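Local structure of pectinesterase (Sitophilus oryzae, 4PMH) at residues A158-N163 with Q187-N192; L181-D186 with E212-T217; N106-T111 with N168-T173; R194-Q199 with N218-G223. The protein hydrolyses the methyl esters of pectin, releasing methanol and leaving de-esterified galacturonate units in the chain, and probably serves the digestion of plant cell walls. All coordinates share one frame; numbering follows the deposited sequence.

In the fold
From the N terminus, N106-T111 opens the longest loop, which interaction 3 closes at N168-T173, joining two loop segments at the ends of strands 101-105 and 165-168. Before that closure A158-N163 has begun interaction 1, so the two cross; it closes at Q187-N192 and pairs neighbouring strands of the ten-strand parallel sheet. Interaction 2 starts within that span, at L181-D186, and crosses it, linking a strand of another sheet to the ten-strand one at E212-T217. Interaction 4, R194-Q199 with N218-G223, crosses interaction 2 and joins strands of the eight-strand sheet. Interactions 1, 2 and 4 touch through residues such as Ile190, Tyr216 and Leu195; Asn168 N meets Leu196 O between interactions 3 and 4.

Interaction 1 (A158-N163 with Q187-N192); sequences AVQIVN and QIQIHN
Gln160, Ile161 and Val162 pair with Gln189, Ile190 and His191 as neighbouring parallel strands of the ten-strand sheet, successive rungs of the parallel beta-helix that pectin methylesterases share. The strand axes approach to 4.7 Å and are almost parallel. Four backbone hydrogen bonds fix the register: Gln189 N to Val159 O, Ile161 N to Gln189 O, His191 N to Ile161 O and Asn163 N to His191 O. The last, from Asn163 N to His191 O, is somewhat longer at 3.1 Å. On the interior side Ile161 and Ile190 sit over strand 181-183 at Leu181, while Val159 CB meets Ile188 CD1 at 4.2 Å.

On the other side Gln160 and Gln189 both set CG beside the backbone N (chi1 -61° and -59°), which sends the two chains off the same face in step, with amide planes 79° apart. Gln160 NE2 donates to Gln189 OE1 at 2.9 Å; the donor stands well above that carbonyl's plane, although the acceptor lies near the Gln160 amide plane. The remaining amide atoms are engaged too, Gln160 OE1 by the Thr90 hydroxyl and Gln189 NE2 by Pro33 O. With an alanine here both bonds of the Gln160 amide disappear, and the Gln189 amide would probably be less firmly fixed in its rotation.

At the C-terminal side of the paired residues, Asn163 and Asn192 both have positive phi and lie side by side, pointing the same way, their amides almost parallel. Asn163 OD1 and Asn192 ND2 are 3.3 Å apart but badly angled for a direct bond; a water bridges them instead, donating to Asn163 OD1 at 2.8 Å and accepting from Asn192 ND2 at 2.9 Å.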
loop_
_atom_site.group_PDB
_atom_site.type_symbol
_atom_site.label_atom_id
_atom_site.label_comp_id
_atom_site.label_asym_id
_atom_site.label_seq_id
_atom_site.Cartn_x
_atom_site.Cartn_y
_atom_site.Cartn_z
ATOM N N ALA A 158 -14.493 -1.583 -5.544
ATOM C CA ALA A 158 -15.479 -0.703 -4.903
ATOM C C ALA A 158 -15.556 -0.786 -3.370
ATOM O O ALA A 158 -16.511 -0.292 -2.752
ATOM C CB ALA A 158 -16.864 -0.979 -5.491
ATOM N N VAL A 159 -14.561 -1.423 -2.756
ATOM C CA VAL A 159 -14.506 -1.507 -1.327
ATOM C C VAL A 159 -14.022 -0.187 -0.742
ATOM O O VAL A 159 -13.062 0.413 -1.247
ATOM C CB VAL A 159 -13.542 -2.630 -0.866
ATOM C CG1 VAL A 159 -13.381 -2.595 0.632
ATOM C CG2 VAL A 159 -14.064 -3.973 -1.317
ATOM N N GLN A 160 -14.679 0.229 0.339
ATOM C CA GLN A 160 -14.269 1.356 1.145
ATOM C C GLN A 160 -13.822 0.833 2.532
ATOM O O GLN A 160 -14.528 0.028 3.160
ATOM C CB GLN A 160 -15.431 2.360 1.296
ATOM C CG GLN A 160 -15.931 2.947 -0.024
ATOM C CD GLN A 160 -17.074 3.938 0.163
ATOM O OE1 GLN A 160 -17.753 3.940 1.198
ATOM N NE2 GLN A 160 -17.319 4.753 -0.849
ATOM N N ILE A 161 -12.639 1.264 2.983
ATOM C CA ILE A 161 -12.115 0.901 4.298
ATOM C C ILE A 161 -11.944 2.207 5.054
ATOM O O ILE A 161 -11.247 3.100 4.580
ATOM C CB ILE A 161 -10.746 0.173 4.200
ATOM C CG1 ILE A 161 -10.861 -1.132 3.424
ATOM C CG2 ILE A 161 -10.225 -0.127 5.595
ATOM C CD1 ILE A 161 -9.507 -1.792 3.148
ATOM N N VAL A 162 -12.582 2.330 6.214
ATOM C CA VAL A 162 -12.739 3.635 6.859
ATOM C C VAL A 162 -12.555 3.520 8.360
ATOM O O VAL A 162 -13.042 2.569 8.963
ATOM C CB VAL A 162 -14.154 4.181 6.599
ATOM C CG1 VAL A 162 -14.323 5.589 7.165
ATOM C CG2 VAL A 162 -14.465 4.128 5.118
ATOM N N ASN A 163 -11.863 4.492 8.955
ATOM C CA ASN A 163 -11.828 4.643 10.410
ATOM C C ASN A 163 -11.430 3.359 11.163
ATOM O O ASN A 163 -12.097 2.918 12.076
ATOM C CB ASN A 163 -13.188 5.161 10.914
ATOM C CG ASN A 163 -13.132 5.654 12.355
ATOM O OD1 ASN A 163 -12.125 6.201 12.787
ATOM N ND2 ASN A 163 -14.213 5.473 13.092
ATOM N N GLN A 187 -10.986 0.675 -7.861
ATOM C CA GLN A 187 -11.876 1.578 -7.137
ATOM C C GLN A 187 -11.951 1.341 -5.640
ATOM O O GLN A 187 -13.019 1.466 -5.033
ATOM C CB GLN A 187 -13.277 1.602 -7.780
ATOM C CG GLN A 187 -13.190 1.908 -9.262
ATOM C CD GLN A 187 -14.523 1.972 -9.949
ATOM O OE1 GLN A 187 -15.573 2.212 -9.321
ATOM N NE2 GLN A 187 -14.501 1.763 -11.268
ATOM N N ILE A 188 -10.805 1.038 -5.042
ATOM C CA ILE A 188 -10.697 0.908 -3.598
ATOM C C ILE A 188 -10.431 2.269 -2.955
ATOM O O ILE A 188 -9.597 3.053 -3.425
ATOM C CB ILE A 188 -9.547 -0.033 -3.183
ATOM C CG1 ILE A 188 -9.585 -1.330 -3.979
ATOM C CG2 ILE A 188 -9.638 -0.346 -1.695
ATOM C CD1 ILE A 188 -10.939 -1.986 -4.054
ATOM N N GLN A 189 -11.120 2.542 -1.861
ATOM C CA GLN A 189 -10.976 3.795 -1.165
ATOM C C GLN A 189 -10.619 3.482 0.279
ATOM O O GLN A 189 -11.301 2.685 0.928
ATOM C CB GLN A 189 -12.288 4.579 -1.216
ATOM C CG GLN A 189 -12.787 4.907 -2.605
ATOM C CD GLN A 189 -14.182 5.509 -2.567
ATOM O OE1 GLN A 189 -15.168 4.821 -2.787
ATOM N NE2 GLN A 189 -14.272 6.789 -2.248
ATOM N N ILE A 190 -9.544 4.087 0.770
ATOM C CA ILE A 190 -9.101 3.914 2.158
ATOM C C ILE A 190 -9.096 5.294 2.802
ATOM O O ILE A 190 -8.383 6.191 2.344
ATOM C CB ILE A 190 -7.671 3.349 2.224
ATOM C CG1 ILE A 190 -7.560 2.021 1.500
ATOM C CG2 ILE A 190 -7.229 3.193 3.669
ATOM C CD1 ILE A 190 -7.536 2.130 -0.000
ATOM N N HIS A 191 -9.904 5.498 3.838
ATOM C CA HIS A 191 -10.104 6.838 4.369
ATOM C C HIS A 191 -10.023 6.846 5.883
ATOM O O HIS A 191 -10.714 6.075 6.543
ATOM C CB HIS A 191 -11.439 7.383 3.894
ATOM C CG HIS A 191 -11.776 8.741 4.426
ATOM N ND1 HIS A 191 -10.993 9.851 4.192
ATOM C CD2 HIS A 191 -12.849 9.182 5.127
ATOM C CE1 HIS A 191 -11.548 10.908 4.760
ATOM N NE2 HIS A 191 -12.677 10.532 5.330
ATOM N N ASN A 192 -9.176 7.713 6.434
ATOM C CA ASN A 192 -9.073 7.859 7.879
ATOM C C ASN A 192 -8.665 6.543 8.551
ATOM O O ASN A 192 -9.273 6.105 9.506
ATOM C CB ASN A 192 -10.386 8.398 8.467
ATOM C CG ASN A 192 -10.239 8.852 9.915
ATOM O OD1 ASN A 192 -9.204 9.409 10.318
ATOM N ND2 ASN A 192 -11.273 8.604 10.716
HETATM O O HOH W 1 -12.512 8.948 13.300
#

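Interaction 2 (L181-D186 with E212-T217); sequences LQTNSD and ERSYYT
Asp186 and Arg213 form the ionic part of this contact, in which the end of one sheet's strand 181-183 and the loop after it face strand 213-217 of another across the beta-helix. Arg213 grips the carboxylate side-on: NE reaches OD1 of Asp186 at 3.0 Å and NH2 reaches OD2 of Asp186 at 2.9 Å, both through syn lone pairs, with the two planar groups 11° apart. A bend at chi3 (-71°) turns the guanidinium back alongside Asp186. The anti lone pair of Asp186 OD1 takes the backbone Arg213 N at 2.8 Å, so that oxygen has two donors.

Water supplies most of the remaining polar links. One accepts from Thr183 OG1 and donates to Ser185 O and Glu212 OE2; Glu212 OE2 is also held by Gly207 N. Another sits among Thr183 OG1, Ser214 OG and Tyr216 OH, 2.6 Å from Tyr216 OH and near the plane of its ring.

Apolar contact is slight, Leu181 CD2 lying 4.4 Å from Tyr216 CE2. The Thr183 CG2 methyl lies near the Tyr216 hydroxyl.

The strand axes come no closer than 10.2 Å, so the strands do not pair: a salt bridge anchors the loop, and ordered waters link the polar groups in place of direct bonds.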
loop_
_atom_site.group_PDB
_atom_site.type_symbol
_atom_site.label_atom_id
_atom_site.label_comp_id
_atom_site.label_asym_id
_atom_site.label_seq_id
_atom_site.Cartn_x
_atom_site.Cartn_y
_atom_site.Cartn_z
ATOM N N LEU A 181 -2.306 -4.494 4.784
ATOM C CA LEU A 181 -3.356 -4.383 3.779
ATOM C C LEU A 181 -2.816 -4.738 2.392
ATOM O O LEU A 181 -1.705 -4.310 2.000
ATOM C CB LEU A 181 -3.932 -2.961 3.776
ATOM C CG LEU A 181 -4.988 -2.593 2.750
ATOM C CD1 LEU A 181 -6.236 -3.433 2.987
ATOM C CD2 LEU A 181 -5.367 -1.112 2.752
ATOM N N GLN A 182 -3.604 -5.525 1.656
ATOM C CA GLN A 182 -3.342 -5.813 0.246
ATOM C C GLN A 182 -4.575 -5.523 -0.589
ATOM O O GLN A 182 -5.641 -6.083 -0.318
ATOM C CB GLN A 182 -2.965 -7.277 0.017
ATOM C CG GLN A 182 -2.762 -7.575 -1.465
ATOM C CD GLN A 182 -2.490 -9.025 -1.790
ATOM O OE1 GLN A 182 -2.549 -9.424 -2.963
ATOM N NE2 GLN A 182 -2.165 -9.816 -0.775
ATOM N N THR A 183 -4.414 -4.702 -1.629
ATOM C CA THR A 183 -5.521 -4.419 -2.567
ATOM C C THR A 183 -5.188 -5.029 -3.944
ATOM O O THR A 183 -4.073 -4.866 -4.460
ATOM C CB THR A 183 -5.838 -2.894 -2.696
ATOM O OG1 THR A 183 -4.839 -2.245 -3.473
ATOM C CG2 THR A 183 -5.940 -2.207 -1.338
ATOM N N ASN A 184 -6.166 -5.734 -4.514
ATOM C CA ASN A 184 -6.023 -6.453 -5.789
ATOM C C ASN A 184 -7.005 -5.987 -6.862
ATOM O O ASN A 184 -6.977 -6.499 -7.985
ATOM C CB ASN A 184 -6.240 -7.935 -5.513
ATOM C CG ASN A 184 -5.963 -8.819 -6.706
ATOM O OD1 ASN A 184 -6.881 -9.423 -7.255
ATOM N ND2 ASN A 184 -4.697 -8.963 -7.074
ATOM N N SER A 185 -7.849 -5.014 -6.539
ATOM C CA SER A 185 -8.940 -4.616 -7.412
ATOM C C SER A 185 -9.041 -3.120 -7.590
ATOM O O SER A 185 -8.345 -2.357 -6.941
ATOM C CB SER A 185 -10.263 -5.087 -6.823
ATOM O OG SER A 185 -10.334 -6.484 -6.854
ATOM N N ASP A 186 -9.959 -2.729 -8.459
ATOM C CA ASP A 186 -10.124 -1.344 -8.888
ATOM C C ASP A 186 -11.156 -0.642 -7.997
ATOM O O ASP A 186 -12.063 -1.281 -7.466
ATOM C CB ASP A 186 -10.576 -1.346 -10.362
ATOM C CG ASP A 186 -10.573 0.052 -11.012
ATOM O OD1 ASP A 186 -9.656 0.858 -10.773
ATOM O OD2 ASP A 186 -11.501 0.321 -11.803
ATOM N N GLU A 212 -6.238 -0.278 -12.199
ATOM C CA GLU A 212 -6.388 -0.813 -10.834
ATOM C C GLU A 212 -6.097 0.342 -9.881
ATOM O O GLU A 212 -4.965 0.539 -9.457
ATOM C CB GLU A 212 -5.433 -1.989 -10.575
ATOM C CG GLU A 212 -5.752 -2.771 -9.300
ATOM C CD GLU A 212 -4.721 -3.847 -8.957
ATOM O OE1 GLU A 212 -3.931 -4.252 -9.830
ATOM O OE2 GLU A 212 -4.673 -4.284 -7.795
ATOM N N ARG A 213 -7.151 1.100 -9.572
ATOM C CA ARG A 213 -7.026 2.382 -8.913
ATOM C C ARG A 213 -7.443 2.316 -7.443
ATOM O O ARG A 213 -8.425 1.664 -7.091
ATOM C CB ARG A 213 -7.898 3.414 -9.625
ATOM C CG ARG A 213 -7.464 3.639 -11.066
ATOM C CD ARG A 213 -8.536 4.347 -11.866
ATOM N NE ARG A 213 -9.688 3.485 -12.118
ATOM C CZ ARG A 213 -10.615 3.707 -13.057
ATOM N NH1 ARG A 213 -10.547 4.776 -13.857
ATOM N NH2 ARG A 213 -11.613 2.837 -13.207
ATOM N N SER A 214 -6.678 2.997 -6.607
ATOM C CA SER A 214 -6.993 3.109 -5.177
ATOM C C SER A 214 -6.722 4.522 -4.713
ATOM O O SER A 214 -5.860 5.203 -5.258
ATOM C CB SER A 214 -6.234 2.072 -4.323
ATOM O OG SER A 214 -4.850 2.032 -4.609
ATOM N N TYR A 215 -7.506 4.960 -3.728
ATOM C CA TYR A 215 -7.476 6.326 -3.256
ATOM C C TYR A 215 -7.430 6.308 -1.741
ATOM O O TYR A 215 -8.412 5.903 -1.077
ATOM C CB TYR A 215 -8.727 7.073 -3.708
ATOM C CG TYR A 215 -8.614 8.586 -3.758
ATOM C CD1 TYR A 215 -7.699 9.290 -2.995
ATOM C CD2 TYR A 215 -9.464 9.315 -4.574
ATOM C CE1 TYR A 215 -7.609 10.676 -3.063
ATOM C CE2 TYR A 215 -9.391 10.699 -4.637
ATOM C CZ TYR A 215 -8.453 11.369 -3.869
ATOM O OH TYR A 215 -8.372 12.748 -3.930
ATOM N N TYR A 216 -6.293 6.746 -1.226
ATOM C CA TYR A 216 -6.014 6.875 0.193
ATOM C C TYR A 216 -6.136 8.332 0.615
ATOM O O TYR A 216 -5.465 9.173 0.090
ATOM C CB TYR A 216 -4.592 6.411 0.477
ATOM C CG TYR A 216 -4.395 4.954 0.187
ATOM C CD1 TYR A 216 -4.269 4.482 -1.124
ATOM C CD2 TYR A 216 -4.367 4.033 1.222
ATOM C CE1 TYR A 216 -4.111 3.118 -1.383
ATOM C CE2 TYR A 216 -4.211 2.693 0.980
ATOM C CZ TYR A 216 -4.089 2.236 -0.320
ATOM O OH TYR A 216 -3.941 0.888 -0.515
ATOM N N THR A 217 -6.989 8.606 1.588
ATOM C CA THR A 217 -7.165 9.938 2.133
ATOM C C THR A 217 -7.068 9.888 3.641
ATOM O O THR A 217 -7.568 8.950 4.265
ATOM C CB THR A 217 -8.542 10.523 1.753
ATOM O OG1 THR A 217 -9.546 9.525 1.924
ATOM C CG2 THR A 217 -8.538 10.959 0.318
HETATM O O HOH W 2 -5.690 -2.285 -6.001
HETATM O O HOH W 3 -3.983 0.151 -3.045
HETATM O O HOH W 4 -5.908 -6.082 -10.861
HETATM O O HOH W 5 -6.921 -0.377 -6.106
#

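Interaction 3 (N106-T111 with N168-T173); sequences NMPAQT and NSAKNT
The amides of Asn106 and Asn172 approach from opposite directions and lie 4° from coplanar, so that they can bond edge to edge in both senses. Asn172 ND2 donates to Asn106 OD1 at 3.0 Å, almost straight and on a lone pair in the carbonyl plane; the return bond, Asn106 ND2 to Asn172 OD1, is weak at 3.4 Å. Asn172 ND2 has a second acceptor in Gln176 OE1.

Asn168 is directed at the other loop's backbone. With CG anti to its own N (chi1 -167°), its amide reaches Met107 at two points: OD1 accepts from Met107 N at 3.0 Å, and ND2 donates to Met107 O at 2.9 Å. The second acceptor lies close to the Asn168 amide plane, yet the donor stands 49° out of the Met107 carbonyl plane. Asn168 ND2 is shared with Val179 O. A leucine in its place, similar in size but unable to bond, would probably leave Met107 N and O without these partners and let the loop at Met107 shift.

Between the two amide sites the Ala170 methyl packs against the Pro108 ring, CB to CD 3.8 Å. The Pro108 side chain is about 6 Å from that of Gln177, which by similarity binds substrate, so the contact is consistent with fixing the loop beside that residue.

Side-chain amides, giving and accepting at once, thus do the work of a sheet edge in joining the two loops.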
loop_
_atom_site.group_PDB
_atom_site.type_symbol
_atom_site.label_atom_id
_atom_site.label_comp_id
_atom_site.label_asym_id
_atom_site.label_seq_id
_atom_site.Cartn_x
_atom_site.Cartn_y
_atom_site.Cartn_z
ATOM N N ASN A 106 0.487 -11.151 14.187
ATOM C CA ASN A 106 1.939 -11.298 13.942
ATOM C C ASN A 106 2.062 -12.486 12.995
ATOM O O ASN A 106 2.083 -13.643 13.423
ATOM C CB ASN A 106 2.691 -11.571 15.259
ATOM C CG ASN A 106 4.212 -11.687 15.091
ATOM O OD1 ASN A 106 4.741 -11.917 14.005
ATOM N ND2 ASN A 106 4.919 -11.577 16.215
ATOM N N MET A 107 2.101 -12.199 11.699
ATOM C CA MET A 107 1.971 -13.238 10.688
ATOM C C MET A 107 2.821 -12.891 9.488
ATOM O O MET A 107 2.311 -12.371 8.484
ATOM C CB MET A 107 0.504 -13.410 10.277
ATOM C CG MET A 107 0.251 -14.667 9.439
ATOM S SD MET A 107 -1.505 -15.048 9.233
ATOM C CE MET A 107 -1.994 -13.840 8.009
ATOM N N PRO A 108 4.129 -13.172 9.580
ATOM C CA PRO A 108 5.017 -12.919 8.444
ATOM C C PRO A 108 4.840 -13.894 7.273
ATOM O O PRO A 108 4.174 -14.926 7.400
ATOM C CB PRO A 108 6.418 -13.074 9.058
ATOM C CG PRO A 108 6.230 -14.081 10.160
ATOM C CD PRO A 108 4.848 -13.777 10.723
ATOM N N ALA A 109 5.446 -13.552 6.139
ATOM C CA ALA A 109 5.499 -14.455 4.977
ATOM C C ALA A 109 6.122 -15.802 5.352
ATOM O O ALA A 109 5.822 -16.826 4.727
ATOM C CB ALA A 109 6.303 -13.839 3.856
ATOM N N GLN A 110 6.985 -15.781 6.365
ATOM C CA GLN A 110 7.739 -16.966 6.778
ATOM C C GLN A 110 6.902 -17.927 7.622
ATOM O O GLN A 110 7.349 -19.035 7.941
ATOM C CB GLN A 110 9.016 -16.522 7.513
ATOM C CG GLN A 110 10.091 -15.894 6.614
ATOM C CD GLN A 110 9.735 -14.520 6.029
ATOM O OE1 GLN A 110 8.967 -13.731 6.610
ATOM N NE2 GLN A 110 10.330 -14.215 4.880
ATOM N N THR A 111 5.693 -17.508 8.001
ATOM C CA THR A 111 4.761 -18.370 8.698
ATOM C C THR A 111 4.577 -19.704 7.996
ATOM O O THR A 111 4.361 -19.765 6.786
ATOM C CB THR A 111 3.379 -17.687 8.808
ATOM O OG1 THR A 111 3.516 -16.460 9.526
ATOM C CG2 THR A 111 2.399 -18.568 9.536
ATOM N N ASN A 168 0.051 -5.732 10.752
ATOM C CA ASN A 168 0.786 -6.990 10.824
ATOM C C ASN A 168 2.078 -6.707 11.606
ATOM O O ASN A 168 2.982 -6.018 11.135
ATOM C CB ASN A 168 1.038 -7.555 9.429
ATOM C CG ASN A 168 1.504 -9.006 9.455
ATOM O OD1 ASN A 168 2.116 -9.469 10.431
ATOM N ND2 ASN A 168 1.201 -9.737 8.382
ATOM N N SER A 169 2.132 -7.233 12.820
ATOM C CA SER A 169 3.089 -6.787 13.825
ATOM C C SER A 169 4.398 -7.564 13.759
ATOM O O SER A 169 5.262 -7.378 14.599
ATOM C CB SER A 169 2.486 -6.890 15.226
ATOM O OG SER A 169 2.141 -8.228 15.576
ATOM N N ALA A 170 4.557 -8.410 12.757
ATOM C CA ALA A 170 5.783 -9.201 12.627
ATOM C C ALA A 170 7.013 -8.310 12.472
ATOM O O ALA A 170 7.110 -7.529 11.518
ATOM C CB ALA A 170 5.692 -10.157 11.455
ATOM N N LYS A 171 7.925 -8.443 13.430
ATOM C CA LYS A 171 9.243 -7.821 13.393
ATOM C C LYS A 171 10.298 -8.800 13.991
ATOM O O LYS A 171 11.274 -8.387 14.612
ATOM C CB LYS A 171 9.219 -6.487 14.156
ATOM C CG LYS A 171 8.559 -6.560 15.529
ATOM C CD LYS A 171 8.554 -5.214 16.249
ATOM C CE LYS A 171 9.731 -5.058 17.205
ATOM N NZ LYS A 171 9.585 -3.854 18.079
ATOM N N ASN A 172 10.108 -10.091 13.740
ATOM C CA ASN A 172 10.809 -11.151 14.481
ATOM C C ASN A 172 12.297 -11.277 14.092
ATOM O O ASN A 172 13.151 -11.566 14.941
ATOM C CB ASN A 172 10.045 -12.469 14.296
ATOM C CG ASN A 172 8.569 -12.328 14.655
ATOM O OD1 ASN A 172 8.223 -12.186 15.822
ATOM N ND2 ASN A 172 7.695 -12.349 13.650
ATOM N N THR A 173 12.583 -11.068 12.804
ATOM C CA THR A 173 13.943 -10.893 12.288
ATOM C C THR A 173 13.938 -9.697 11.341
ATOM O O THR A 173 12.878 -9.201 10.968
ATOM C CB THR A 173 14.428 -12.112 11.483
ATOM O OG1 THR A 173 13.799 -12.114 10.193
ATOM C CG2 THR A 173 14.123 -13.438 12.207
#

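Interaction 4 (R194-Q199 with N218-G223); sequences RLLGHQ and NTYIEG
Leu195 and Glu222 carry the firm backbone pairing here, between strands 194-196 and 220-223, parallel neighbours in the eight-strand sheet of the beta-helix. Leu195 N donates to Tyr220 O at 2.7 Å and Glu222 N to Leu195 O at 3.0 Å, both close to straight. The ladder then slackens: Gly197 N reaches Glu222 O only weakly, at 3.3 Å, and that oxygen is also held by the Thr201 hydroxyl. Further on, Gly223 CA lies 3.2 Å from His198 O.

Side-chain polar atoms are met in turn. Tyr220 OH donates to Glu222 OE2 across an unusually short 2.5 Å, the carboxylate oxygen lying in the plane of the ring at its edge. Glu222 OE1 takes a water at 2.7 Å, which also donates to Gly197 O. Arg194 NH1 donates to Ser165 OG, and His198 NE2 is hydrogen-bonded to Asp246 OD1.

Between these groups Leu196 CD2 is the apolar spacer. It lies in the plane of the Tyr220 ring at its edge, 3.8 Å from Tyr220 CE2, and above one face of the Arg194 guanidinium, offset toward its rim. Glu222 CG, set between its backbone N and carbonyl carbon (chi1 59°), is laid against the same methyl. On the interior face Leu195 CD1 meets Ile221 CG1 at 4.0 Å.

The pairing leads the chain towards Gln199, by similarity the transition-state stabiliser. Both Glu222 oxygens have donors, Tyr220 OH and the water, which is consistent with a carboxylate that is charged.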
loop_
_atom_site.group_PDB
_atom_site.type_symbol
_atom_site.label_atom_id
_atom_site.label_comp_id
_atom_site.label_asym_id
_atom_site.label_seq_id
_atom_site.Cartn_x
_atom_site.Cartn_y
_atom_site.Cartn_z
ATOM N N ARG A 194 -5.313 3.640 9.638
ATOM C CA ARG A 194 -3.956 3.506 10.123
ATOM C C ARG A 194 -3.472 2.111 9.684
ATOM O O ARG A 194 -4.117 1.110 9.992
ATOM C CB ARG A 194 -3.931 3.643 11.666
ATOM C CG ARG A 194 -4.473 4.968 12.231
ATOM C CD ARG A 194 -4.528 5.024 13.765
ATOM N NE ARG A 194 -3.230 4.754 14.395
ATOM C CZ ARG A 194 -2.903 3.668 15.116
ATOM N NH1 ARG A 194 -3.769 2.686 15.374
ATOM N NH2 ARG A 194 -1.665 3.560 15.603
ATOM N N LEU A 195 -2.371 2.057 8.950
ATOM C CA LEU A 195 -1.852 0.831 8.380
ATOM C C LEU A 195 -0.441 0.632 8.949
ATOM O O LEU A 195 0.430 1.470 8.728
ATOM C CB LEU A 195 -1.874 0.921 6.833
ATOM C CG LEU A 195 -3.221 1.324 6.202
ATOM C CD1 LEU A 195 -3.058 1.583 4.716
ATOM C CD2 LEU A 195 -4.272 0.249 6.449
ATOM N N LEU A 196 -0.235 -0.447 9.721
ATOM C CA LEU A 196 0.936 -0.572 10.581
ATOM C C LEU A 196 1.723 -1.853 10.312
ATOM O O LEU A 196 1.179 -2.939 10.274
ATOM C CB LEU A 196 0.534 -0.562 12.063
ATOM C CG LEU A 196 -0.554 0.409 12.555
ATOM C CD1 LEU A 196 -0.911 0.123 14.008
ATOM C CD2 LEU A 196 -0.155 1.862 12.374
ATOM N N GLY A 197 3.015 -1.712 10.146
ATOM C CA GLY A 197 3.838 -2.856 9.902
ATOM C C GLY A 197 5.273 -2.433 9.903
ATOM O O GLY A 197 5.627 -1.398 10.469
ATOM N N HIS A 198 6.099 -3.250 9.269
ATOM C CA HIS A 198 7.502 -2.931 9.138
ATOM C C HIS A 198 7.909 -3.075 7.692
ATOM O O HIS A 198 7.953 -2.067 6.973
ATOM C CB HIS A 198 8.320 -3.764 10.100
ATOM C CG HIS A 198 8.251 -3.244 11.492
ATOM N ND1 HIS A 198 7.296 -3.659 12.391
ATOM C CD2 HIS A 198 8.965 -2.281 12.115
ATOM C CE1 HIS A 198 7.433 -2.984 13.515
ATOM N NE2 HIS A 198 8.441 -2.145 13.374
ATOM N N GLN A 199 8.171 -4.301 7.246
ATOM C CA GLN A 199 8.494 -4.558 5.845
ATOM C C GLN A 199 7.232 -4.992 5.105
ATOM O O GLN A 199 6.576 -5.920 5.536
ATOM C CB GLN A 199 9.563 -5.649 5.756
ATOM C CG GLN A 199 10.127 -5.877 4.373
ATOM C CD GLN A 199 11.393 -6.746 4.379
ATOM O OE1 GLN A 199 11.966 -7.049 5.436
ATOM N NE2 GLN A 199 11.827 -7.148 3.201
ATOM N N ASN A 218 -6.412 10.896 4.216
ATOM C CA ASN A 218 -6.315 11.054 5.651
ATOM C C ASN A 218 -5.872 9.798 6.366
ATOM O O ASN A 218 -6.404 9.447 7.379
ATOM C CB ASN A 218 -7.638 11.568 6.201
ATOM C CG ASN A 218 -8.066 12.856 5.533
ATOM O OD1 ASN A 218 -8.501 12.864 4.381
ATOM N ND2 ASN A 218 -7.906 13.955 6.233
ATOM N N THR A 219 -4.850 9.154 5.829
ATOM C CA THR A 219 -4.448 7.848 6.286
ATOM C C THR A 219 -2.963 7.844 6.688
ATOM O O THR A 219 -2.110 8.496 6.049
ATOM C CB THR A 219 -4.816 6.809 5.202
ATOM O OG1 THR A 219 -6.244 6.648 5.192
ATOM C CG2 THR A 219 -4.149 5.445 5.444
ATOM N N TYR A 220 -2.699 7.108 7.768
ATOM C CA TYR A 220 -1.401 6.979 8.409
ATOM C C TYR A 220 -0.824 5.591 8.095
ATOM O O TYR A 220 -1.469 4.563 8.342
ATOM C CB TYR A 220 -1.554 7.122 9.941
ATOM C CG TYR A 220 -0.277 6.873 10.719
ATOM C CD1 TYR A 220 0.659 7.897 10.911
ATOM C CD2 TYR A 220 0.013 5.612 11.248
ATOM C CE1 TYR A 220 1.827 7.675 11.625
ATOM C CE2 TYR A 220 1.195 5.380 11.956
ATOM C CZ TYR A 220 2.092 6.408 12.144
ATOM O OH TYR A 220 3.269 6.179 12.820
ATOM N N ILE A 221 0.393 5.567 7.573
ATOM C CA ILE A 221 1.011 4.352 7.123
ATOM C C ILE A 221 2.445 4.297 7.654
ATOM O O ILE A 221 3.224 5.232 7.425
ATOM C CB ILE A 221 1.035 4.273 5.564
ATOM C CG1 ILE A 221 -0.353 4.535 4.980
ATOM C CG2 ILE A 221 1.573 2.923 5.097
ATOM C CD1 ILE A 221 -0.357 4.795 3.500
ATOM N N GLU A 222 2.796 3.210 8.347
ATOM C CA GLU A 222 4.142 3.074 8.879
ATOM C C GLU A 222 4.806 1.768 8.518
ATOM O O GLU A 222 4.153 0.765 8.286
ATOM C CB GLU A 222 4.198 3.286 10.415
ATOM C CG GLU A 222 3.365 2.356 11.268
ATOM C CD GLU A 222 3.510 2.591 12.789
ATOM O OE1 GLU A 222 3.570 1.571 13.505
ATOM O OE2 GLU A 222 3.551 3.756 13.271
ATOM N N GLY A 223 6.128 1.811 8.522
ATOM C CA GLY A 223 6.955 0.672 8.196
ATOM C C GLY A 223 8.403 1.100 8.170
ATOM O O GLY A 223 8.750 2.184 8.634
HETATM O O HOH W 6 4.643 -0.903 13.007
#